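Local coordinates for arylalkylamine N-Acetyltransferase 2 (Aedes aegypti, PDB 4FD5), which probably transfers acyl groups from coenzyme A thioesters to arylalkylamines such as dopamine and serotonin, as a member of the GNAT acetyltransferase family, at residues Val78-Ile83 against Ile133-Val138. Residues are numbered along the deposited sequence; the frame is centred on the assembly and turned at random.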
ATOM      1  N   VAL A  78       2.743   6.533  -8.674  1.00 12.70           N
ATOM      2  CA  VAL A  78       3.776   5.770  -7.969  1.00 12.83           C
ATOM      3  C   VAL A  78       3.275   4.414  -7.463  1.00 12.53           C
ATOM      4  O   VAL A  78       2.085   4.219  -7.204  1.00 13.13           O
ATOM      5  CB  VAL A  78       4.330   6.540  -6.753  1.00 13.15           C
ATOM      6  CG1 VAL A  78       5.033   7.829  -7.211  1.00 15.68           C
ATOM      7  CG2 VAL A  78       3.229   6.814  -5.734  1.00 15.53           C
ATOM      8  N   ALA A  79       4.225   3.499  -7.296  1.00 13.24           N
ATOM      9  CA  ALA A  79       4.038   2.295  -6.506  1.00 13.14           C
ATOM     10  C   ALA A  79       5.086   2.339  -5.413  1.00 13.35           C
ATOM     11  O   ALA A  79       6.277   2.204  -5.694  1.00 14.70           O
ATOM     12  CB  ALA A  79       4.244   1.061  -7.359  1.00 13.60           C
ATOM     13  N   LEU A  80       4.652   2.576  -4.180  1.00 12.98           N
ATOM     14  CA  LEU A  80       5.589   2.564  -3.061  1.00 12.13           C
ATOM     15  C   LEU A  80       5.609   1.138  -2.550  1.00 12.83           C
ATOM     16  O   LEU A  80       4.561   0.599  -2.134  1.00 13.11           O
ATOM     17  CB  LEU A  80       5.174   3.523  -1.948  1.00 13.41           C
ATOM     18  CG  LEU A  80       5.763   4.930  -2.021  1.00 18.24           C
ATOM     19  CD1 LEU A  80       5.330   5.619  -3.277  1.00 20.32           C
ATOM     20  CD2 LEU A  80       5.439   5.767  -0.798  1.00 17.63           C
ATOM     21  N   ASN A  81       6.818   0.569  -2.562  1.00 12.09           N
ATOM     22  CA  ASN A  81       7.042  -0.832  -2.240  1.00 13.05           C
ATOM     23  C   ASN A  81       8.050  -0.956  -1.119  1.00 13.44           C
ATOM     24  O   ASN A  81       9.033  -0.212  -1.073  1.00 14.43           O
ATOM     25  CB  ASN A  81       7.581  -1.583  -3.459  1.00 13.18           C
ATOM     26  CG  ASN A  81       6.678  -1.454  -4.671  1.00 13.87           C
ATOM     27  OD1 ASN A  81       5.452  -1.573  -4.564  1.00 15.71           O
ATOM     28  ND2 ASN A  81       7.270  -1.178  -5.823  1.00 12.55           N
ATOM     29  N   GLY A  82       7.793  -1.886  -0.207  1.00 12.55           N
ATOM     30  CA  GLY A  82       8.711  -2.124   0.903  1.00 14.77           C
ATOM     31  C   GLY A  82       9.174  -3.561   0.990  1.00 15.71           C
ATOM     32  O   GLY A  82       8.617  -4.453   0.364  1.00 14.78           O
ATOM     33  N   ILE A  83      10.215  -3.797   1.781  1.00 17.06           N
ATOM     34  CA  ILE A  83      10.720  -5.150   1.957  1.00 17.86           C
ATOM     35  C   ILE A  83      10.366  -5.674   3.344  1.00 18.02           C
ATOM     36  O   ILE A  83      10.709  -5.047   4.341  1.00 20.00           O
ATOM     37  CB  ILE A  83      12.248  -5.190   1.783  1.00 20.29           C
ATOM     38  CG1 ILE A  83      12.620  -4.592   0.426  1.00 20.10           C
ATOM     39  CG2 ILE A  83      12.741  -6.634   1.884  1.00 19.36           C
ATOM     40  CD1 ILE A  83      14.115  -4.330   0.246  1.00 24.28           C
ATOM     41  N   ILE A 133       3.795  -4.381  -1.939  1.00 13.64           N
ATOM     42  CA  ILE A 133       3.266  -3.187  -2.588  1.00 13.41           C
ATOM     43  C   ILE A 133       2.411  -2.481  -1.543  1.00 13.16           C
ATOM     44  O   ILE A 133       1.417  -3.031  -1.070  1.00 14.46           O
ATOM     45  CB  ILE A 133       2.395  -3.539  -3.812  1.00 13.61           C
ATOM     46  CG1 ILE A 133       3.189  -4.317  -4.850  1.00 15.24           C
ATOM     47  CG2 ILE A 133       1.830  -2.272  -4.465  1.00 15.59           C
ATOM     48  CD1 ILE A 133       2.307  -5.185  -5.747  1.00 16.61           C
ATOM     49  N   ARG A 134       2.804  -1.270  -1.165  1.00 11.96           N
ATOM     50  CA  ARG A 134       2.141  -0.571  -0.071  1.00 14.16           C
ATOM     51  C   ARG A 134       1.196   0.518  -0.531  1.00 15.17           C
ATOM     52  O   ARG A 134       0.109   0.676   0.042  1.00 17.24           O
ATOM     53  CB  ARG A 134       3.171  -0.001   0.903  1.00 12.75           C
ATOM     54  CG  ARG A 134       3.953  -1.113   1.555  1.00 13.64           C
ATOM     55  CD  ARG A 134       4.952  -0.611   2.603  1.00 16.36           C
ATOM     56  NE  ARG A 134       5.554  -1.773   3.244  1.00 17.67           N
ATOM     57  CZ  ARG A 134       6.731  -1.795   3.861  1.00 20.19           C
ATOM     58  NH1 ARG A 134       7.466  -0.692   3.965  1.00 17.52           N
ATOM     59  NH2 ARG A 134       7.165  -2.938   4.383  1.00 19.98           N
ATOM     60  N   ILE A 135       1.629   1.294  -1.526  1.00 13.08           N
ATOM     61  CA  ILE A 135       0.762   2.314  -2.099  1.00 12.98           C
ATOM     62  C   ILE A 135       0.794   2.215  -3.613  1.00 13.74           C
ATOM     63  O   ILE A 135       1.864   2.072  -4.193  1.00 13.66           O
ATOM     64  CB  ILE A 135       1.221   3.739  -1.713  1.00 15.75           C
ATOM     65  CG1 ILE A 135       0.961   3.979  -0.225  1.00 17.05           C
ATOM     66  CG2 ILE A 135       0.505   4.779  -2.565  1.00 15.30           C
ATOM     67  CD1 ILE A 135       1.319   5.390   0.231  1.00 18.90           C
ATOM     68  N   LEU A 136      -0.376   2.282  -4.250  1.00 13.69           N
ATOM     69  CA  LEU A 136      -0.463   2.400  -5.704  1.00 13.21           C
ATOM     70  C   LEU A 136      -1.345   3.608  -5.980  1.00 14.17           C
ATOM     71  O   LEU A 136      -2.517   3.633  -5.575  1.00 14.41           O
ATOM     72  CB  LEU A 136      -1.079   1.129  -6.309  1.00 14.65           C
ATOM     73  CG  LEU A 136      -1.351   1.127  -7.815  1.00 14.79           C
ATOM     74  CD1 LEU A 136      -0.060   1.313  -8.601  1.00 14.79           C
ATOM     75  CD2 LEU A 136      -2.033  -0.171  -8.187  1.00 14.64           C
ATOM     76  N   SER A 137      -0.781   4.602  -6.656  1.00 12.91           N
ATOM     77  CA  SER A 137      -1.433   5.911  -6.778  1.00 14.43           C
ATOM     78  C   SER A 137      -1.193   6.482  -8.172  1.00 15.30           C
ATOM     79  O   SER A 137      -0.068   6.449  -8.662  1.00 13.46           O
ATOM     80  CB  SER A 137      -0.847   6.871  -5.724  1.00 16.43           C
ATOM     81  OG  SER A 137      -1.417   8.163  -5.852  1.00 18.47           O
ATOM     82  N   VAL A 138      -2.249   6.973  -8.829  1.00 13.82           N
ATOM     83  CA  VAL A 138      -2.098   7.602 -10.138  1.00 15.95           C
ATOM     84  C   VAL A 138      -2.858   8.921 -10.132  1.00 15.65           C
ATOM     85  O   VAL A 138      -4.038   8.957  -9.784  1.00 18.24           O
ATOM     86  CB  VAL A 138      -2.644   6.704 -11.274  1.00 14.39           C
ATOM     87  CG1 VAL A 138      -2.527   7.420 -12.644  1.00 14.98           C
ATOM     88  CG2 VAL A 138      -1.921   5.374 -11.287  1.00 17.78           C
TER
HETATM   89  O   HOH W   1       9.247  -3.373   6.196  1.00 27.46           O
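Leu80 O receives two backbone N-H groups, from Arg134 N at 2.7 Å and Ile135 N at 3.1 Å, which marks a classic beta bulge where antiparallel strands 75-85 and 129-138 pair in the central sheet of the GNAT fold. From the bulge, the Arg134 side chain, extended from CG to NE (chi2 -177°), runs along the neighbouring strand and lays one guanidinium face over Gly82, whose CA sits 3.5 Å above the plane, near its centre. Glu132 makes a salt bridge to NE, Thr59 OG1 is hydrogen-bonded to NH1, and a water in the guanidinium plane links NH2 to Ile83 O. Within the bulge, Leu80 and Ile135 meet CB to CB at 4.0 Å on the face covered by helices 19-29 and 50-60. On the other face, Asn81 and Ile133 lie side by side. With CG of Asn81 beside its own backbone N (chi1 -56°) and the amide turned by chi2 -44°, OD1 rests 3.4 Å from Ile133 CA, while ND2 hydrogen-bonds to Val64 O and Ser155 OG. The chemistry is uneven: Arg134 is held by charge, hydroxyl and water, whereas Asn81 OD1 is buried against aliphatic carbon without a hydrogen-bond partner, probably a polar cost, partly offset by the two hydrogen bonds of ND2.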